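Local coordinates for dally-like protein (Drosophila melanogaster, PDB 3ODN) that probably acts as a cell-surface heparan sulfate proteoglycan of the glypican family, with a protein core containing a region important for Hedgehog signalling, at residues 145-148 with 149-153; 272-275 with 276-280. The protein carries 2 engineered substitutions. All blocks are in the same frame, centred on the assembly; numbering follows the deposited sequence.

Contact 1. Residues 145-148 with 149-153; sequences NTLY and QKMFT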
loop_
_atom_site.group_PDB
_atom_site.type_symbol
_atom_site.label_atom_id
_atom_site.label_comp_id
_atom_site.label_asym_id
_atom_site.label_seq_id
_atom_site.Cartn_x
_atom_site.Cartn_y
_atom_site.Cartn_z
ATOM N N ASN A 145 20.230 -11.330 21.620
ATOM C CA ASN A 145 20.635 -11.397 23.030
ATOM C C ASN A 145 20.668 -12.879 23.510
ATOM O O ASN A 145 21.614 -13.307 24.189
ATOM C CB ASN A 145 19.712 -10.542 23.910
ATOM C CG ASN A 145 20.238 -10.413 25.320
ATOM O OD1 ASN A 145 21.048 -9.522 25.635
ATOM N ND2 ASN A 145 19.822 -11.336 26.189
ATOM N N THR A 146 19.615 -13.638 23.145
ATOM C CA THR A 146 19.424 -15.057 23.451
ATOM C C THR A 146 20.497 -15.871 22.705
ATOM O O THR A 146 21.075 -16.787 23.285
ATOM C CB THR A 146 17.985 -15.490 23.042
ATOM O OG1 THR A 146 17.017 -14.663 23.714
ATOM C CG2 THR A 146 17.699 -16.980 23.316
ATOM N N LEU A 147 20.750 -15.528 21.431
ATOM C CA LEU A 147 21.730 -16.189 20.584
ATOM C C LEU A 147 23.135 -16.057 21.167
ATOM O O LEU A 147 23.849 -17.050 21.243
ATOM C CB LEU A 147 21.632 -15.624 19.150
ATOM C CG LEU A 147 22.528 -16.206 18.061
ATOM C CD1 LEU A 147 22.224 -17.669 17.799
ATOM C CD2 LEU A 147 22.387 -15.419 16.796
ATOM N N TYR A 148 23.496 -14.861 21.655
ATOM C CA TYR A 148 24.784 -14.575 22.298
ATOM C C TYR A 148 24.999 -15.352 23.612
ATOM O O TYR A 148 26.108 -15.835 23.859
ATOM C CB TYR A 148 24.899 -13.053 22.530
ATOM C CG TYR A 148 25.960 -12.598 23.507
ATOM C CD1 TYR A 148 27.309 -12.856 23.277
ATOM C CD2 TYR A 148 25.624 -11.839 24.624
ATOM C CE1 TYR A 148 28.292 -12.407 24.157
ATOM C CE2 TYR A 148 26.602 -11.360 25.495
ATOM C CZ TYR A 148 27.934 -11.656 25.264
ATOM O OH TYR A 148 28.900 -11.196 26.132
ATOM N N GLN A 149 23.959 -15.418 24.468
ATOM C CA GLN A 149 24.033 -16.094 25.764
ATOM C C GLN A 149 24.233 -17.582 25.588
ATOM O O GLN A 149 25.132 -18.146 26.228
ATOM C CB GLN A 149 22.814 -15.779 26.641
ATOM C CG GLN A 149 23.027 -14.564 27.548
ATOM C CD GLN A 149 21.819 -14.325 28.403
ATOM O OE1 GLN A 149 21.575 -15.022 29.392
ATOM N NE2 GLN A 149 21.015 -13.355 28.026
ATOM N N LYS A 150 23.462 -18.189 24.647
ATOM C CA LYS A 150 23.547 -19.601 24.275
ATOM C C LYS A 150 24.937 -19.912 23.739
ATOM O O LYS A 150 25.541 -20.898 24.147
ATOM C CB LYS A 150 22.512 -19.947 23.184
ATOM C CG LYS A 150 21.056 -19.885 23.616
ATOM C CD LYS A 150 20.637 -20.970 24.591
ATOM C CE LYS A 150 19.135 -21.039 24.676
ATOM N NZ LYS A 150 18.536 -21.499 23.395
ATOM N N MET A 151 25.434 -19.068 22.827
ATOM C CA MET A 151 26.734 -19.236 22.186
ATOM C C MET A 151 27.915 -19.010 23.114
ATOM O O MET A 151 28.933 -19.679 22.939
ATOM C CB MET A 151 26.849 -18.364 20.936
ATOM C CG MET A 151 26.107 -18.923 19.754
ATOM S SD MET A 151 26.307 -17.885 18.307
ATOM C CE MET A 151 28.032 -18.267 17.889
ATOM N N PHE A 152 27.792 -18.083 24.094
ATOM C CA PHE A 152 28.870 -17.840 25.048
ATOM C C PHE A 152 29.035 -19.093 25.905
ATOM O O PHE A 152 30.152 -19.603 26.028
ATOM C CB PHE A 152 28.615 -16.583 25.910
ATOM C CG PHE A 152 29.701 -16.323 26.934
ATOM C CD1 PHE A 152 29.583 -16.800 28.236
ATOM C CD2 PHE A 152 30.876 -15.670 26.575
ATOM C CE1 PHE A 152 30.613 -16.613 29.166
ATOM C CE2 PHE A 152 31.903 -15.472 27.512
ATOM C CZ PHE A 152 31.762 -15.943 28.800
ATOM N N THR A 153 27.914 -19.605 26.455
ATOM C CA THR A 153 27.873 -20.812 27.275
ATOM C C THR A 153 28.419 -22.030 26.546
ATOM O O THR A 153 29.296 -22.676 27.088
ATOM C CB THR A 153 26.498 -21.033 27.912
ATOM O OG1 THR A 153 25.461 -20.662 27.009
ATOM C CG2 THR A 153 26.332 -20.258 29.186
#
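Gln149 sends its backbone N-H back one turn to Asn145 O, 3.2 Å from Gln149 N, and its side chain follows, CB lying 3.7 Å from that same Asn145 O. The side chains of Asn145 and Gln149 cross, their amide planes 83° apart, nearly perpendicular, and Met173 and Ser170 of helix 163-176 border the pair. Lys150 comes next: Lys150 N bonds Thr146 O at 3.1 Å. With CG beside its own backbone N (chi1 -67°), the lysine lays CG 3.1 Å from Thr146 O, and its long chain then carries NZ away to Asn114 and Tyr116, a reach that suits a flexible residue at a partly exposed site. These i to i+4 bonds are the regular ladder of helix 136-155, part of the elongated, all-helical glypican core. Met151 N continues it to Leu147 O at 3.0 Å, while the two apolar side chains run side by side, Met151 SD 4.1 Å from Leu147 CD1; Leu147, branched and buried, also packs on Phe118 and Phe179. Phe152 N reaches Tyr148 O at 2.8 Å. Both aromatic side chains leave this turn for Val315 of helix 308-318, where broad rings fill the buried interface between helices.

Contact 2. Residues 272-275 with 276-280; sequences AMDK and VAERL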
loop_
_atom_site.group_PDB
_atom_site.type_symbol
_atom_site.label_atom_id
_atom_site.label_comp_id
_atom_site.label_asym_id
_atom_site.label_seq_id
_atom_site.Cartn_x
_atom_site.Cartn_y
_atom_site.Cartn_z
ATOM N N ALA A 272 1.921 8.617 -2.557
ATOM C CA ALA A 272 2.489 7.962 -1.383
ATOM C C ALA A 272 2.696 6.471 -1.683
ATOM O O ALA A 272 3.719 5.905 -1.256
ATOM C CB ALA A 272 1.585 8.151 -0.164
ATOM N N MET A 273 1.743 5.840 -2.426
ATOM C CA MET A 273 1.859 4.429 -2.851
ATOM C C MET A 273 3.058 4.267 -3.777
ATOM O O MET A 273 3.748 3.243 -3.703
ATOM C CB MET A 273 0.587 3.930 -3.595
ATOM C CG MET A 273 -0.494 3.438 -2.686
ATOM S SD MET A 273 -0.148 1.904 -1.794
ATOM C CE MET A 273 -0.424 0.727 -3.085
ATOM N N ASP A 274 3.304 5.272 -4.653
ATOM C CA ASP A 274 4.457 5.238 -5.559
ATOM C C ASP A 274 5.810 5.372 -4.846
ATOM O O ASP A 274 6.801 4.819 -5.317
ATOM C CB ASP A 274 4.342 6.280 -6.658
ATOM C CG ASP A 274 5.142 5.851 -7.863
ATOM O OD1 ASP A 274 4.696 4.912 -8.566
ATOM O OD2 ASP A 274 6.253 6.395 -8.066
ATOM N N LYS A 275 5.864 6.132 -3.745
ATOM C CA LYS A 275 7.100 6.312 -2.996
ATOM C C LYS A 275 7.434 5.041 -2.215
ATOM O O LYS A 275 8.585 4.632 -2.198
ATOM C CB LYS A 275 7.056 7.591 -2.132
ATOM C CG LYS A 275 8.307 7.850 -1.264
ATOM C CD LYS A 275 9.641 8.082 -2.026
ATOM C CE LYS A 275 9.593 9.218 -3.026
ATOM N NZ LYS A 275 10.948 9.611 -3.478
ATOM N N VAL A 276 6.421 4.382 -1.642
ATOM C CA VAL A 276 6.542 3.108 -0.935
ATOM C C VAL A 276 6.995 1.984 -1.899
ATOM O O VAL A 276 7.915 1.260 -1.548
ATOM C CB VAL A 276 5.250 2.781 -0.113
ATOM C CG1 VAL A 276 5.277 1.380 0.485
ATOM C CG2 VAL A 276 5.033 3.806 0.989
ATOM N N ALA A 277 6.432 1.892 -3.137
ATOM C CA ALA A 277 6.855 0.907 -4.162
ATOM C C ALA A 277 8.325 1.117 -4.560
ATOM O O ALA A 277 9.073 0.154 -4.776
ATOM C CB ALA A 277 5.975 1.020 -5.394
ATOM N N GLU A 278 8.724 2.389 -4.655
ATOM C CA GLU A 278 10.077 2.822 -4.947
ATOM C C GLU A 278 11.040 2.301 -3.845
ATOM O O GLU A 278 12.090 1.738 -4.158
ATOM C CB GLU A 278 10.082 4.330 -4.997
ATOM C CG GLU A 278 11.172 4.921 -5.864
ATOM C CD GLU A 278 11.109 6.430 -5.831
ATOM O OE1 GLU A 278 11.620 7.002 -4.843
ATOM O OE2 GLU A 278 10.468 7.032 -6.726
ATOM N N ARG A 279 10.633 2.398 -2.570
ATOM C CA ARG A 279 11.421 1.893 -1.435
ATOM C C ARG A 279 11.439 0.389 -1.401
ATOM O O ARG A 279 12.481 -0.204 -1.171
ATOM C CB ARG A 279 10.899 2.453 -0.126
ATOM C CG ARG A 279 11.867 3.436 0.466
ATOM C CD ARG A 279 11.103 4.659 0.841
ATOM N NE ARG A 279 11.979 5.729 1.315
ATOM C CZ ARG A 279 12.618 6.583 0.523
ATOM N NH1 ARG A 279 12.521 6.478 -0.800
ATOM N NH2 ARG A 279 13.377 7.534 1.044
ATOM N N LEU A 280 10.329 -0.243 -1.731
ATOM C CA LEU A 280 10.245 -1.701 -1.851
ATOM C C LEU A 280 11.090 -2.278 -2.986
ATOM O O LEU A 280 11.572 -3.407 -2.890
ATOM C CB LEU A 280 8.789 -2.143 -1.991
ATOM C CG LEU A 280 7.972 -2.028 -0.716
ATOM C CD1 LEU A 280 6.542 -2.375 -0.987
ATOM C CD2 LEU A 280 8.535 -2.907 0.343
#
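Lys275 NZ donates to Glu278 OE1 at 3.0 Å, forming a salt bridge between residues three apart on helix 260-281, one of the helices of the glypican core. The ammonium meets the syn side of OE1, 18° out of the carboxylate plane. Lys275 leaves with CG opposite its backbone N (chi1 178°), then bends at the next two torsions, curling its end toward Glu278; the glutamate instead stays extended beyond CG. Asp274 turns to helix 400-414, where its OD1 forms a salt bridge with Arg409. That cation probably eases the closeness of two like charges, Asp274 OD2 and Glu278 OE2, 4.5 Å apart. Beneath the charged groups, the backbone repeats i to i+4 bonds: Val276 N to Ala272 O and Ala277 N to Met273 O, both 3.1 Å. The buried side chains suit close helix packing: small Ala277 lets Val405 and Arg409 approach, whereas long, flexible Met273 reaches Leu492, Val412 and Tyr200. Val276 packs against Tyr496 and sets its CG2 3.3 Å from Ala272 O. Farther along, the aliphatic part of Lys275 passes the guanidinium of Arg279, Lys275 CD lying 3.5 Å from Arg279 NH1.

Both contacts are short runs of a single helix within the elongated glypican core, but on different helices: contact 1 on helix 136-155, its centre about 38 Å from the centre of the chain, contact 2 on helix 260-281, about 8 Å from it. Their centres are about 38 Å apart and they do not touch. Each is partly buried, although one lies near the middle of the molecule and the other far from it. Chemistry differs more: across 145-153 the side chains that meet are the apolar Leu147-Met151 pair and the Asn145-Gln149 amides, with Tyr148 and Phe152 turned to neighbouring helices, whereas 272-280 carries an internal salt bridge and a further one to helix 400-414.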